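Local coordinates for protein beta-glucosidase (Chaetomella raphigera, PDB 6JXG) that probably hydrolyses terminal, non-reducing beta-D-glucosyl residues to release beta-D-glucose, as a secreted family 3 glycoside hydrolase of cellulose degradation, at residues Val29-Thr43 / Ala250-Gly264. Residues are numbered along the deposited sequence; the frame is centred on the assembly and turned at random.
Sequences VTGVGWEKGPCVGNT and AMPGDNFGDNYYLWG
Phe256 turns its ring edge onto one face of the Trp34 indole in a T-shaped stack, planes at 84°, with CD1 of Phe256 3.7 Å from CD2 of Trp34. Glu35 CG lies over the opposite face, toward the rim, and Pro252 CB sits at the indole edge. Trp34 CG is anti to the backbone N (chi1 176°), which sets CB and CD1 against the backbone of Phe256 and Gly257. Tyr261 has Asp254 CB over one face, and Gly31 O and Gly33 N at its edge. Its hydroxyl donates to Val32 O (OH to O 2.8 Å) from above the carbonyl plane. Trp263 has Val29 O near its ring plane, and its NE1 is held by Thr239 O. Asp254 OD2 accepts Trp34 N at 2.9 Å, from above the carboxylate plane, while OD1 takes Asn259 N. With an alanine in place of Trp34, the Phe256 edge is likely to lose the indole face it meets, leaving its ring freer to turn. Thr30 OG1 accepts Gly264 N (2.9 Å) and also bonds Ala26 O. Backbone bonds from Ala250 N to Val29 O and from Gly31 N to Ala250 O form a single beta bridge between Thr30 and Ala250. A cis peptide precedes Pro252, whose O accepts Gly33 N. This is packing within the N-terminal, TIM-barrel-like domain of family 3, joining the chain from helix 22-29 to strand 41-42 with the loop before helix 265-272.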
ATOM      1  N   VAL A  29     -12.707  -9.519 -23.741  1.00 12.39           N
ATOM      2  CA  VAL A  29     -12.534  -8.167 -23.304  1.00 13.87           C
ATOM      3  C   VAL A  29     -13.735  -7.688 -22.476  1.00 11.96           C
ATOM      4  O   VAL A  29     -13.710  -6.600 -21.858  1.00 11.96           O
ATOM      5  CB  VAL A  29     -12.329  -7.462 -24.676  1.00 14.92           C
ATOM      6  CG1 VAL A  29     -13.399  -6.549 -25.077  1.00 16.05           C
ATOM      7  CG2 VAL A  29     -10.877  -7.388 -25.181  1.00 14.79           C
ATOM      8  N   THR A  30     -14.790  -8.482 -22.414  1.00 11.39           N
ATOM      9  CA  THR A  30     -16.037  -8.060 -21.825  1.00 11.30           C
ATOM     10  C   THR A  30     -16.393  -8.994 -20.703  1.00 11.60           C
ATOM     11  O   THR A  30     -16.594 -10.174 -20.886  1.00 10.36           O
ATOM     12  CB  THR A  30     -17.208  -8.060 -22.831  1.00 12.10           C
ATOM     13  OG1 THR A  30     -16.805  -7.440 -24.041  1.00 12.11           O
ATOM     14  CG2 THR A  30     -18.462  -7.390 -22.241  1.00 13.52           C
ATOM     15  N   GLY A  31     -16.420  -8.428 -19.491  1.00 11.78           N
ATOM     16  CA  GLY A  31     -16.805  -9.177 -18.330  1.00 11.58           C
ATOM     17  C   GLY A  31     -18.160  -9.835 -18.520  1.00 12.11           C
ATOM     18  O   GLY A  31     -19.052  -9.272 -19.190  1.00 11.92           O
ATOM     19  N   VAL A  32     -18.355 -10.969 -17.837  1.00 11.84           N
ATOM     20  CA  VAL A  32     -19.644 -11.749 -17.999  1.00 13.08           C
ATOM     21  C   VAL A  32     -20.836 -11.147 -17.272  1.00 14.01           C
ATOM     22  O   VAL A  32     -21.961 -11.568 -17.509  1.00 13.54           O
ATOM     23  CB  VAL A  32     -19.527 -13.214 -17.543  1.00 12.06           C
ATOM     24  CG1 VAL A  32     -18.471 -13.911 -18.344  1.00 12.86           C
ATOM     25  CG2 VAL A  32     -19.261 -13.322 -16.062  1.00 12.77           C
ATOM     26  N   GLY A  33     -20.600 -10.154 -16.410  1.00 12.63           N
ATOM     27  CA  GLY A  33     -21.645  -9.578 -15.612  1.00 13.18           C
ATOM     28  C   GLY A  33     -21.360  -9.708 -14.135  1.00 12.45           C
ATOM     29  O   GLY A  33     -20.814 -10.725 -13.679  1.00 11.55           O
ATOM     30  N   TRP A  34     -21.834  -8.745 -13.356  1.00 11.99           N
ATOM     31  CA  TRP A  34     -21.645  -8.769 -11.900  1.00 11.67           C
ATOM     32  C   TRP A  34     -22.312  -9.997 -11.229  1.00 13.23           C
ATOM     33  O   TRP A  34     -23.468 -10.258 -11.451  1.00 11.60           O
ATOM     34  CB  TRP A  34     -22.163  -7.470 -11.315  1.00 12.42           C
ATOM     35  CG  TRP A  34     -22.121  -7.367  -9.832  1.00 12.26           C
ATOM     36  CD1 TRP A  34     -23.160  -7.097  -9.042  1.00 13.19           C
ATOM     37  CD2 TRP A  34     -20.954  -7.442  -8.980  1.00 12.50           C
ATOM     38  NE1 TRP A  34     -22.750  -7.068  -7.731  1.00 13.63           N
ATOM     39  CE2 TRP A  34     -21.393  -7.269  -7.667  1.00 12.29           C
ATOM     40  CE3 TRP A  34     -19.569  -7.685  -9.218  1.00 11.35           C
ATOM     41  CZ2 TRP A  34     -20.508  -7.273  -6.535  1.00 13.76           C
ATOM     42  CZ3 TRP A  34     -18.667  -7.730  -8.100  1.00 11.51           C
ATOM     43  CH2 TRP A  34     -19.156  -7.544  -6.752  1.00 13.17           C
ATOM     44  N   GLU A  35     -21.521 -10.746 -10.445  1.00 12.00           N
ATOM     45  CA  GLU A  35     -21.919 -11.994  -9.793  1.00 13.72           C
ATOM     46  C   GLU A  35     -22.336 -13.125 -10.677  1.00 15.55           C
ATOM     47  O   GLU A  35     -22.719 -14.173 -10.155  1.00 16.02           O
ATOM     48  CB  GLU A  35     -22.987 -11.762  -8.692  1.00 14.82           C
ATOM     49  CG  GLU A  35     -22.509 -10.713  -7.728  1.00 15.42           C
ATOM     50  CD  GLU A  35     -23.415 -10.544  -6.519  1.00 19.88           C
ATOM     51  OE1 GLU A  35     -24.342 -11.338  -6.385  1.00 29.39           O
ATOM     52  OE2 GLU A  35     -23.181  -9.645  -5.730  1.00 23.38           O
ATOM     53  N   LYS A  36     -22.131 -13.022 -11.980  1.00 14.15           N
ATOM     54  CA  LYS A  36     -22.546 -14.110 -12.856  1.00 16.71           C
ATOM     55  C   LYS A  36     -21.509 -15.251 -12.832  1.00 15.36           C
ATOM     56  O   LYS A  36     -21.878 -16.437 -12.794  1.00 16.76           O
ATOM     57  CB  LYS A  36     -22.758 -13.639 -14.306  1.00 19.30           C
ATOM     58  CG  LYS A  36     -23.879 -12.612 -14.566  1.00 25.30           C
ATOM     59  CD  LYS A  36     -25.271 -13.114 -14.160  1.00 36.94           C
ATOM     60  CE  LYS A  36     -25.927 -12.380 -12.957  1.00 41.10           C
ATOM     61  NZ  LYS A  36     -26.494 -13.342 -11.941  1.00 48.13           N
ATOM     62  N   GLY A  37     -20.211 -14.904 -12.892  1.00 12.21           N
ATOM     63  CA  GLY A  37     -19.166 -15.832 -12.599  1.00 12.48           C
ATOM     64  C   GLY A  37     -18.878 -15.996 -11.132  1.00 12.47           C
ATOM     65  O   GLY A  37     -19.484 -15.318 -10.286  1.00 13.66           O
ATOM     66  N   PRO A  38     -17.962 -16.909 -10.785  1.00 11.88           N
ATOM     67  CA  PRO A  38     -17.709 -17.178  -9.393  1.00 12.81           C
ATOM     68  C   PRO A  38     -16.753 -16.176  -8.726  1.00 12.49           C
ATOM     69  O   PRO A  38     -16.744 -16.033  -7.513  1.00 11.99           O
ATOM     70  CB  PRO A  38     -17.033 -18.534  -9.414  1.00 13.32           C
ATOM     71  CG  PRO A  38     -16.284 -18.535 -10.703  1.00 13.75           C
ATOM     72  CD  PRO A  38     -17.262 -17.877 -11.670  1.00 13.73           C
ATOM     73  N   CYS A  39     -16.006 -15.473  -9.538  1.00 11.55           N
ATOM     74  CA  CYS A  39     -15.029 -14.485  -9.069  1.00 12.73           C
ATOM     75  C   CYS A  39     -15.616 -13.061  -9.047  1.00 11.92           C
ATOM     76  O   CYS A  39     -16.675 -12.802  -9.590  1.00 11.76           O
ATOM     77  CB  CYS A  39     -13.771 -14.560  -9.963  1.00 12.49           C
ATOM     78  SG  CYS A  39     -13.116 -16.257 -10.012  1.00 15.61           S
ATOM     79  N   VAL A  40     -14.854 -12.118  -8.498  1.00 11.72           N
ATOM     80  CA  VAL A  40     -15.268 -10.725  -8.463  1.00 11.83           C
ATOM     81  C   VAL A  40     -15.523 -10.216  -9.877  1.00 10.88           C
ATOM     82  O   VAL A  40     -16.405  -9.349 -10.096  1.00 10.49           O
ATOM     83  CB  VAL A  40     -14.239  -9.894  -7.641  1.00 12.29           C
ATOM     84  CG1 VAL A  40     -14.549  -8.391  -7.617  1.00 12.72           C
ATOM     85  CG2 VAL A  40     -14.295 -10.415  -6.214  1.00 13.50           C
ATOM     86  N   GLY A  41     -14.749 -10.738 -10.797  1.00 10.88           N
ATOM     87  CA  GLY A  41     -14.917 -10.529 -12.255  1.00 11.77           C
ATOM     88  C   GLY A  41     -14.512 -11.768 -13.021  1.00 11.12           C
ATOM     89  O   GLY A  41     -13.600 -12.475 -12.614  1.00  9.44           O
ATOM     90  N   ASN A  42     -15.192 -12.020 -14.129  1.00 11.23           N
ATOM     91  CA  ASN A  42     -14.764 -13.111 -15.042  1.00 12.43           C
ATOM     92  C   ASN A  42     -14.994 -12.738 -16.462  1.00 12.17           C
ATOM     93  O   ASN A  42     -15.896 -11.958 -16.802  1.00 13.61           O
ATOM     94  CB  ASN A  42     -15.567 -14.415 -14.769  1.00 11.61           C
ATOM     95  CG  ASN A  42     -15.202 -15.113 -13.488  1.00 11.76           C
ATOM     96  OD1 ASN A  42     -14.240 -15.990 -13.419  1.00 13.13           O
ATOM     97  ND2 ASN A  42     -16.001 -14.860 -12.490  1.00 10.57           N
ATOM     98  N   THR A  43     -14.166 -13.288 -17.336  1.00 12.66           N
ATOM     99  CA  THR A  43     -14.492 -13.366 -18.722  1.00 12.15           C
ATOM    100  C   THR A  43     -14.749 -14.831 -19.112  1.00 13.73           C
ATOM    101  O   THR A  43     -14.256 -15.739 -18.454  1.00 13.74           O
ATOM    102  CB  THR A  43     -13.409 -12.707 -19.626  1.00 11.93           C
ATOM    103  OG1 THR A  43     -12.118 -13.190 -19.297  1.00 12.29           O
ATOM    104  CG2 THR A  43     -13.467 -11.222 -19.468  1.00 10.96           C
ATOM    105  N   ALA A 250     -13.363  -4.713 -19.663  1.00 11.85           N
ATOM    106  CA  ALA A 250     -14.448  -4.039 -18.975  1.00 12.35           C
ATOM    107  C   ALA A 250     -15.009  -4.910 -17.882  1.00 11.87           C
ATOM    108  O   ALA A 250     -15.597  -5.942 -18.185  1.00 12.23           O
ATOM    109  CB  ALA A 250     -15.564  -3.646 -19.942  1.00 11.35           C
ATOM    110  N   MET A 251     -14.830  -4.500 -16.639  1.00 10.21           N
ATOM    111  CA  MET A 251     -15.339  -5.270 -15.523  1.00 10.70           C
ATOM    112  C   MET A 251     -16.370  -4.461 -14.720  1.00  9.91           C
ATOM    113  O   MET A 251     -16.139  -3.304 -14.501  1.00  9.91           O
ATOM    114  CB  MET A 251     -14.167  -5.617 -14.591  1.00 11.42           C
ATOM    115  CG  MET A 251     -13.315  -6.750 -15.115  1.00 11.94           C
ATOM    116  SD  MET A 251     -14.266  -8.304 -15.019  1.00 13.17           S
ATOM    117  CE  MET A 251     -13.672  -9.085 -16.508  1.00 13.21           C
ATOM    118  N   PRO A 252     -17.397  -5.106 -14.105  1.00  9.29           N
ATOM    119  CA  PRO A 252     -17.637  -6.572 -14.256  1.00  9.56           C
ATOM    120  C   PRO A 252     -18.257  -6.974 -15.573  1.00 10.47           C
ATOM    121  O   PRO A 252     -18.561  -8.194 -15.773  1.00 10.47           O
ATOM    122  CB  PRO A 252     -18.590  -6.892 -13.110  1.00  8.98           C
ATOM    123  CG  PRO A 252     -19.321  -5.606 -12.843  1.00  9.40           C
ATOM    124  CD  PRO A 252     -18.325  -4.490 -13.122  1.00  9.09           C
ATOM    125  N   GLY A 253     -18.443  -5.971 -16.484  1.00 10.02           N
ATOM    126  CA  GLY A 253     -19.007  -6.157 -17.836  1.00 10.36           C
ATOM    127  C   GLY A 253     -20.326  -5.401 -18.018  1.00 11.78           C
ATOM    128  O   GLY A 253     -20.573  -4.776 -19.086  1.00 12.43           O
ATOM    129  N   ASP A 254     -21.187  -5.474 -16.998  1.00 11.94           N
ATOM    130  CA  ASP A 254     -22.397  -4.702 -16.942  1.00 13.73           C
ATOM    131  C   ASP A 254     -22.325  -3.683 -15.799  1.00 15.11           C
ATOM    132  O   ASP A 254     -21.288  -3.570 -15.050  1.00 14.72           O
ATOM    133  CB  ASP A 254     -23.646  -5.592 -16.825  1.00 13.21           C
ATOM    134  CG  ASP A 254     -23.690  -6.415 -15.549  1.00 15.37           C
ATOM    135  OD1 ASP A 254     -24.699  -7.132 -15.447  1.00 15.12           O
ATOM    136  OD2 ASP A 254     -22.775  -6.331 -14.666  1.00 12.95           O
ATOM    137  N   ASN A 255     -23.400  -2.925 -15.609  1.00 15.34           N
ATOM    138  CA  ASN A 255     -23.366  -1.938 -14.539  1.00 16.95           C
ATOM    139  C   ASN A 255     -23.850  -2.564 -13.238  1.00 16.49           C
ATOM    140  O   ASN A 255     -25.033  -2.436 -12.904  1.00 17.95           O
ATOM    141  CB  ASN A 255     -24.169  -0.697 -14.898  1.00 20.97           C
ATOM    142  CG  ASN A 255     -24.229   0.317 -13.756  1.00 23.92           C
ATOM    143  OD1 ASN A 255     -25.210   1.049 -13.613  1.00 26.80           O
ATOM    144  ND2 ASN A 255     -23.261   0.281 -12.864  1.00 22.90           N
ATOM    145  N   PHE A 256     -22.926  -3.271 -12.548  1.00 15.97           N
ATOM    146  CA  PHE A 256     -23.211  -4.004 -11.315  1.00 15.98           C
ATOM    147  C   PHE A 256     -24.491  -4.776 -11.393  1.00 16.44           C
ATOM    148  O   PHE A 256     -25.367  -4.734 -10.491  1.00 15.73           O
ATOM    149  CB  PHE A 256     -23.222  -3.049 -10.074  1.00 18.50           C
ATOM    150  CG  PHE A 256     -21.853  -2.785  -9.503  1.00 16.69           C
ATOM    151  CD1 PHE A 256     -21.158  -3.789  -8.878  1.00 16.78           C
ATOM    152  CD2 PHE A 256     -21.260  -1.502  -9.598  1.00 16.61           C
ATOM    153  CE1 PHE A 256     -19.889  -3.550  -8.342  1.00 17.29           C
ATOM    154  CE2 PHE A 256     -20.019  -1.282  -9.040  1.00 16.44           C
ATOM    155  CZ  PHE A 256     -19.336  -2.286  -8.437  1.00 17.22           C
ATOM    156  N   GLY A 257     -24.610  -5.549 -12.468  1.00 15.57           N
ATOM    157  CA  GLY A 257     -25.665  -6.549 -12.498  1.00 16.09           C
ATOM    158  C   GLY A 257     -26.908  -6.193 -13.293  1.00 15.43           C
ATOM    159  O   GLY A 257     -27.849  -6.997 -13.304  1.00 17.87           O
ATOM    160  N   ASP A 258     -26.865  -5.101 -14.045  1.00 13.99           N
ATOM    161  CA  ASP A 258     -28.014  -4.658 -14.861  1.00 14.21           C
ATOM    162  C   ASP A 258     -28.209  -5.346 -16.207  1.00 16.07           C
ATOM    163  O   ASP A 258     -29.246  -5.101 -16.897  1.00 13.62           O
ATOM    164  CB  ASP A 258     -28.063  -3.136 -15.046  1.00 13.47           C
ATOM    165  CG  ASP A 258     -27.134  -2.585 -16.110  1.00 14.02           C
ATOM    166  OD1 ASP A 258     -27.456  -1.445 -16.561  1.00 14.26           O
ATOM    167  OD2 ASP A 258     -26.108  -3.207 -16.455  1.00 13.88           O
ATOM    168  N   ASN A 259     -27.250  -6.213 -16.570  1.00 15.05           N
ATOM    169  CA  ASN A 259     -27.350  -7.042 -17.747  1.00 14.71           C
ATOM    170  C   ASN A 259     -27.232  -6.198 -18.962  1.00 15.09           C
ATOM    171  O   ASN A 259     -27.621  -6.609 -20.001  1.00 15.63           O
ATOM    172  CB  ASN A 259     -28.669  -7.849 -17.751  1.00 18.81           C
ATOM    173  CG  ASN A 259     -28.635  -9.011 -18.698  1.00 24.46           C
ATOM    174  OD1 ASN A 259     -27.556  -9.621 -19.003  1.00 25.31           O
ATOM    175  ND2 ASN A 259     -29.827  -9.306 -19.269  1.00 26.35           N
ATOM    176  N   TYR A 260     -26.627  -5.011 -18.850  1.00 14.57           N
ATOM    177  CA  TYR A 260     -26.393  -4.182 -20.033  1.00 13.89           C
ATOM    178  C   TYR A 260     -24.873  -4.047 -20.206  1.00 13.03           C
ATOM    179  O   TYR A 260     -24.184  -3.594 -19.278  1.00 11.77           O
ATOM    180  CB  TYR A 260     -27.017  -2.848 -19.862  1.00 14.88           C
ATOM    181  CG  TYR A 260     -26.842  -1.966 -21.084  1.00 18.13           C
ATOM    182  CD1 TYR A 260     -27.856  -1.879 -22.013  1.00 20.05           C
ATOM    183  CD2 TYR A 260     -25.679  -1.211 -21.288  1.00 18.73           C
ATOM    184  CE1 TYR A 260     -27.742  -1.061 -23.129  1.00 21.02           C
ATOM    185  CE2 TYR A 260     -25.539  -0.432 -22.424  1.00 19.74           C
ATOM    186  CZ  TYR A 260     -26.604  -0.366 -23.335  1.00 20.47           C
ATOM    187  OH  TYR A 260     -26.556   0.425 -24.472  1.00 22.02           O
ATOM    188  N   TYR A 261     -24.395  -4.330 -21.410  1.00 12.36           N
ATOM    189  CA  TYR A 261     -22.958  -4.452 -21.710  1.00 13.65           C
ATOM    190  C   TYR A 261     -22.529  -3.413 -22.771  1.00 13.86           C
ATOM    191  O   TYR A 261     -22.981  -3.463 -23.942  1.00 13.44           O
ATOM    192  CB  TYR A 261     -22.617  -5.881 -22.198  1.00 13.83           C
ATOM    193  CG  TYR A 261     -22.916  -6.932 -21.198  1.00 13.84           C
ATOM    194  CD1 TYR A 261     -21.939  -7.451 -20.366  1.00 13.71           C
ATOM    195  CD2 TYR A 261     -24.227  -7.395 -21.044  1.00 15.69           C
ATOM    196  CE1 TYR A 261     -22.254  -8.416 -19.428  1.00 14.47           C
ATOM    197  CE2 TYR A 261     -24.565  -8.329 -20.091  1.00 15.38           C
ATOM    198  CZ  TYR A 261     -23.583  -8.880 -19.307  1.00 15.48           C
ATOM    199  OH  TYR A 261     -23.968  -9.836 -18.394  1.00 15.22           O
ATOM    200  N   LEU A 262     -21.745  -2.447 -22.339  1.00 13.15           N
ATOM    201  CA  LEU A 262     -21.263  -1.391 -23.273  1.00 14.25           C
ATOM    202  C   LEU A 262     -20.334  -1.944 -24.302  1.00 13.40           C
ATOM    203  O   LEU A 262     -20.194  -1.395 -25.384  1.00 14.67           O
ATOM    204  CB  LEU A 262     -20.571  -0.236 -22.505  1.00 14.68           C
ATOM    205  CG  LEU A 262     -21.571   0.657 -21.773  1.00 16.03           C
ATOM    206  CD1 LEU A 262     -20.971   1.519 -20.689  1.00 16.25           C
ATOM    207  CD2 LEU A 262     -22.277   1.555 -22.785  1.00 16.96           C
ATOM    208  N   TRP A 263     -19.706  -3.073 -23.984  1.00 13.07           N
ATOM    209  CA  TRP A 263     -18.869  -3.799 -24.973  1.00 12.95           C
ATOM    210  C   TRP A 263     -19.656  -5.068 -25.455  1.00 13.29           C
ATOM    211  O   TRP A 263     -20.790  -4.898 -25.890  1.00 12.80           O
ATOM    212  CB  TRP A 263     -17.478  -4.055 -24.440  1.00 11.83           C
ATOM    213  CG  TRP A 263     -16.553  -2.884 -24.551  1.00 12.12           C
ATOM    214  CD1 TRP A 263     -16.832  -1.604 -25.025  1.00 11.91           C
ATOM    215  CD2 TRP A 263     -15.174  -2.844 -24.134  1.00 12.02           C
ATOM    216  NE1 TRP A 263     -15.695  -0.812 -24.986  1.00 12.29           N
ATOM    217  CE2 TRP A 263     -14.682  -1.543 -24.402  1.00 12.28           C
ATOM    218  CE3 TRP A 263     -14.339  -3.757 -23.537  1.00 12.21           C
ATOM    219  CZ2 TRP A 263     -13.374  -1.180 -24.134  1.00 13.69           C
ATOM    220  CZ3 TRP A 263     -13.028  -3.397 -23.256  1.00 12.38           C
ATOM    221  CH2 TRP A 263     -12.529  -2.144 -23.612  1.00 12.76           C
ATOM    222  N   GLY A 264     -19.128  -6.283 -25.401  1.00 13.53           N
ATOM    223  CA  GLY A 264     -19.882  -7.394 -25.949  1.00 14.82           C
ATOM    224  C   GLY A 264     -20.252  -7.101 -27.431  1.00 15.92           C
ATOM    225  O   GLY A 264     -19.431  -6.501 -28.193  1.00 15.17           O
TER
HETATM  226  O   HOH W   1     -17.474 -10.326 -14.212  1.00 13.46           O